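PDB 3D3Y: peptidase M16 C-terminal domain-containing protein from Enterococcus faecalis, which is of unknown function but is related to the M16 metallopeptidases, and probably binds a metal ion. Local coordinates for residues Q85-I90 against N378-Q383. Residues are numbered along the deposited sequence; the frame is centred on the assembly and turned at random.
Sequences QHWFNI and NELMPQ
Leu-380 is the one residue of 378-383 that touches segment 85-90 of strand 85-95, meeting Gln-85 and Trp-87. It sits in the last turn of helix 368-380. Its CA-CB bond points toward the strand, and with CG anti to the carbonyl carbon (chi1 -58°) the branch carrying CD1 is sent out to both partners. CD1 lies 4.2 Å from Trp-87 CZ2, an apolar contact oblique to the indole. The same methyl is 4.1 Å from Gln-85 OE1, a van der Waals approach to a polar atom already bonded elsewhere. Trp-87 NE1 donates to Gln-85 OE1 at 3.0 Å, nearly straight at 170°. The acceptor lies close to the indole plane, and the N-H meets a lone pair in the carbonyl plane. Asn-32 also bonds OE1, while Gln-85 NE2 reaches the carbonyl of Ala-231, so the buried amide is held at both ends. One turn before Leu-380 on the same helix, Tyr-376 packs edge-to-face with Trp-87. Met-381 is the first residue to leave helical geometry. The contact is small, with 86 Å² buried. It joins the end of a C-terminal-half helix to the N-terminal six-stranded mixed sheet, consistent with the facing alpha/beta halves of the M16 peptidase fold.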
ATOM      1  N   GLN A  85      -9.999  -1.386  -0.500  1.00 32.66           N
ATOM      2  CA  GLN A  85      -9.847  -1.795   0.920  1.00 31.46           C
ATOM      3  C   GLN A  85      -8.840  -0.903   1.627  1.00 31.84           C
ATOM      4  O   GLN A  85      -7.946  -0.319   1.002  1.00 30.98           O
ATOM      5  CB  GLN A  85      -9.386  -3.255   1.009  1.00 31.29           C
ATOM      6  CG  GLN A  85     -10.441  -4.250   0.567  1.00 30.55           C
ATOM      7  CD  GLN A  85      -9.922  -5.672   0.452  1.00 31.12           C
ATOM      8  OE1 GLN A  85      -8.784  -5.969   0.820  1.00 29.73           O
ATOM      9  NE2 GLN A  85     -10.770  -6.569  -0.065  1.00 30.15           N
ATOM     10  N   HIS A  86      -9.009  -0.767   2.935  1.00 31.90           N
ATOM     11  CA  HIS A  86      -8.037  -0.058   3.748  1.00 31.96           C
ATOM     12  C   HIS A  86      -7.672  -1.053   4.862  1.00 32.03           C
ATOM     13  O   HIS A  86      -8.563  -1.694   5.483  1.00 32.49           O
ATOM     14  CB  HIS A  86      -8.624   1.268   4.303  1.00 31.78           C
ATOM     15  CG  HIS A  86      -7.593   2.172   4.918  1.00 30.14           C
ATOM     16  ND1 HIS A  86      -7.268   2.131   6.256  1.00 31.53           N
ATOM     17  CD2 HIS A  86      -6.796   3.118   4.365  1.00 32.20           C
ATOM     18  CE1 HIS A  86      -6.318   3.021   6.506  1.00 32.50           C
ATOM     19  NE2 HIS A  86      -6.012   3.634   5.371  1.00 31.94           N
ATOM     20  N   TRP A  87      -6.369  -1.232   5.058  1.00 31.64           N
ATOM     21  CA  TRP A  87      -5.851  -2.274   5.928  1.00 31.83           C
ATOM     22  C   TRP A  87      -5.194  -1.623   7.157  1.00 32.50           C
ATOM     23  O   TRP A  87      -4.438  -0.673   7.026  1.00 33.38           O
ATOM     24  CB  TRP A  87      -4.778  -3.094   5.167  1.00 31.44           C
ATOM     25  CG  TRP A  87      -5.219  -3.847   3.896  1.00 30.61           C
ATOM     26  CD1 TRP A  87      -6.504  -4.072   3.442  1.00 31.80           C
ATOM     27  CD2 TRP A  87      -4.349  -4.538   2.997  1.00 30.53           C
ATOM     28  NE1 TRP A  87      -6.465  -4.839   2.269  1.00 29.77           N
ATOM     29  CE2 TRP A  87      -5.154  -5.136   1.989  1.00 32.23           C
ATOM     30  CE3 TRP A  87      -2.946  -4.715   2.947  1.00 32.26           C
ATOM     31  CZ2 TRP A  87      -4.606  -5.896   0.942  1.00 32.64           C
ATOM     32  CZ3 TRP A  87      -2.393  -5.476   1.885  1.00 31.75           C
ATOM     33  CH2 TRP A  87      -3.230  -6.048   0.898  1.00 31.06           C
ATOM     34  N   PHE A  88      -5.443  -2.187   8.339  1.00 32.61           N
ATOM     35  CA  PHE A  88      -4.846  -1.736   9.603  1.00 31.89           C
ATOM     36  C   PHE A  88      -4.037  -2.941  10.070  1.00 32.01           C
ATOM     37  O   PHE A  88      -4.588  -4.021  10.284  1.00 31.86           O
ATOM     38  CB  PHE A  88      -5.951  -1.370  10.572  1.00 31.58           C
ATOM     39  CG  PHE A  88      -5.492  -0.899  11.929  1.00 32.23           C
ATOM     40  CD1 PHE A  88      -5.572   0.459  12.258  1.00 32.12           C
ATOM     41  CD2 PHE A  88      -5.067  -1.814  12.914  1.00 32.27           C
ATOM     42  CE1 PHE A  88      -5.227   0.901  13.539  1.00 30.79           C
ATOM     43  CE2 PHE A  88      -4.694  -1.386  14.204  1.00 32.39           C
ATOM     44  CZ  PHE A  88      -4.764  -0.007  14.515  1.00 30.87           C
ATOM     45  N   ASN A  89      -2.725  -2.752  10.190  1.00 31.16           N
ATOM     46  CA  ASN A  89      -1.776  -3.873  10.233  1.00 32.61           C
ATOM     47  C   ASN A  89      -0.931  -3.878  11.495  1.00 32.80           C
ATOM     48  O   ASN A  89      -0.122  -2.973  11.695  1.00 32.91           O
ATOM     49  CB  ASN A  89      -0.801  -3.732   9.051  1.00 32.52           C
ATOM     50  CG  ASN A  89      -1.504  -3.517   7.718  1.00 34.96           C
ATOM     51  OD1 ASN A  89      -2.350  -4.310   7.337  1.00 40.11           O
ATOM     52  ND2 ASN A  89      -1.135  -2.450   6.998  1.00 37.28           N
ATOM     53  N   ILE A  90      -1.084  -4.903  12.324  1.00 32.50           N
ATOM     54  CA  ILE A  90      -0.269  -5.005  13.542  1.00 31.24           C
ATOM     55  C   ILE A  90       0.713  -6.121  13.283  1.00 32.75           C
ATOM     56  O   ILE A  90       0.322  -7.253  12.969  1.00 32.53           O
ATOM     57  CB  ILE A  90      -1.127  -5.357  14.767  1.00 32.53           C
ATOM     58  CG1 ILE A  90      -2.190  -4.269  15.006  1.00 30.76           C
ATOM     59  CG2 ILE A  90      -0.259  -5.571  16.023  1.00 27.79           C
ATOM     60  CD1 ILE A  90      -3.262  -4.714  16.038  1.00 32.05           C
ATOM     61  N   ASN A 378      -3.137 -14.064  -1.893  1.00 39.40           N
ATOM     62  CA  ASN A 378      -3.578 -15.423  -2.166  1.00 40.20           C
ATOM     63  C   ASN A 378      -4.860 -15.814  -1.446  1.00 40.24           C
ATOM     64  O   ASN A 378      -5.714 -16.505  -2.006  1.00 39.85           O
ATOM     65  CB  ASN A 378      -2.499 -16.350  -1.670  1.00 40.84           C
ATOM     66  CG  ASN A 378      -2.118 -17.329  -2.674  1.00 43.45           C
ATOM     67  OD1 ASN A 378      -2.811 -18.325  -2.848  1.00 45.07           O
ATOM     68  ND2 ASN A 378      -1.006 -17.064  -3.389  1.00 46.80           N
ATOM     69  N   GLU A 379      -4.951 -15.395  -0.192  1.00 40.45           N
ATOM     70  CA  GLU A 379      -6.114 -15.624   0.645  1.00 41.53           C
ATOM     71  C   GLU A 379      -7.316 -14.877   0.080  1.00 42.05           C
ATOM     72  O   GLU A 379      -8.391 -15.433  -0.028  1.00 41.37           O
ATOM     73  CB  GLU A 379      -5.826 -15.160   2.078  1.00 41.64           C
ATOM     74  CG  GLU A 379      -7.036 -15.131   3.010  1.00 41.79           C
ATOM     75  CD  GLU A 379      -7.634 -16.509   3.243  1.00 43.32           C
ATOM     76  OE1 GLU A 379      -6.926 -17.525   3.028  1.00 39.96           O
ATOM     77  OE2 GLU A 379      -8.823 -16.568   3.653  1.00 44.31           O
ATOM     78  N   LEU A 380      -7.114 -13.622  -0.299  1.00 42.74           N
ATOM     79  CA  LEU A 380      -8.165 -12.837  -0.941  1.00 44.16           C
ATOM     80  C   LEU A 380      -8.610 -13.425  -2.279  1.00 45.06           C
ATOM     81  O   LEU A 380      -9.800 -13.644  -2.520  1.00 45.33           O
ATOM     82  CB  LEU A 380      -7.704 -11.391  -1.129  1.00 43.66           C
ATOM     83  CG  LEU A 380      -7.294 -10.669   0.152  1.00 43.81           C
ATOM     84  CD1 LEU A 380      -6.630  -9.354  -0.168  1.00 45.64           C
ATOM     85  CD2 LEU A 380      -8.474 -10.444   1.080  1.00 45.46           C
HETATM   86  N   MSE A 381      -7.648 -13.714  -3.144  1.00 45.63           N
HETATM   87  CA  MSE A 381      -7.968 -14.126  -4.492  1.00 46.72           C
HETATM   88  C   MSE A 381      -7.314 -15.424  -4.843  1.00 46.45           C
HETATM   89  O   MSE A 381      -6.266 -15.441  -5.506  1.00 45.42           O
HETATM   90  CB  MSE A 381      -7.553 -13.046  -5.463  1.00 46.51           C
HETATM   91  CG  MSE A 381      -8.179 -11.730  -5.143  1.00 46.95           C
HETATM   92 SE   MSE A 381      -7.520 -10.487  -6.416  0.70 50.67          SE
HETATM   93  CE  MSE A 381      -6.048  -9.697  -5.501  1.00 38.96           C
ATOM     94  N   PRO A 382      -7.960 -16.524  -4.433  1.00 46.92           N
ATOM     95  CA  PRO A 382      -7.397 -17.869  -4.411  1.00 47.95           C
ATOM     96  C   PRO A 382      -6.977 -18.402  -5.762  1.00 48.42           C
ATOM     97  O   PRO A 382      -6.168 -19.320  -5.834  1.00 49.11           O
ATOM     98  CB  PRO A 382      -8.548 -18.729  -3.855  1.00 47.61           C
ATOM     99  CG  PRO A 382      -9.437 -17.778  -3.157  1.00 47.67           C
ATOM    100  CD  PRO A 382      -9.354 -16.520  -3.959  1.00 47.05           C
ATOM    101  N   GLN A 383      -7.526 -17.873  -6.834  1.00 49.29           N
ATOM    102  CA  GLN A 383      -7.199 -18.480  -8.110  1.00 50.47           C
ATOM    103  C   GLN A 383      -6.461 -17.572  -9.049  1.00 49.70           C
ATOM    104  O   GLN A 383      -6.417 -17.797 -10.254  1.00 50.21           O
ATOM    105  CB  GLN A 383      -8.409 -19.200  -8.720  1.00 50.97           C
ATOM    106  CG  GLN A 383      -8.595 -20.609  -8.069  1.00 52.53           C
ATOM    107  CD  GLN A 383      -9.976 -21.221  -8.255  1.00 53.38           C
ATOM    108  OE1 GLN A 383     -10.341 -21.676  -9.358  1.00 56.54           O
ATOM    109  NE2 GLN A 383     -10.740 -21.280  -7.157  1.00 56.24           N
TER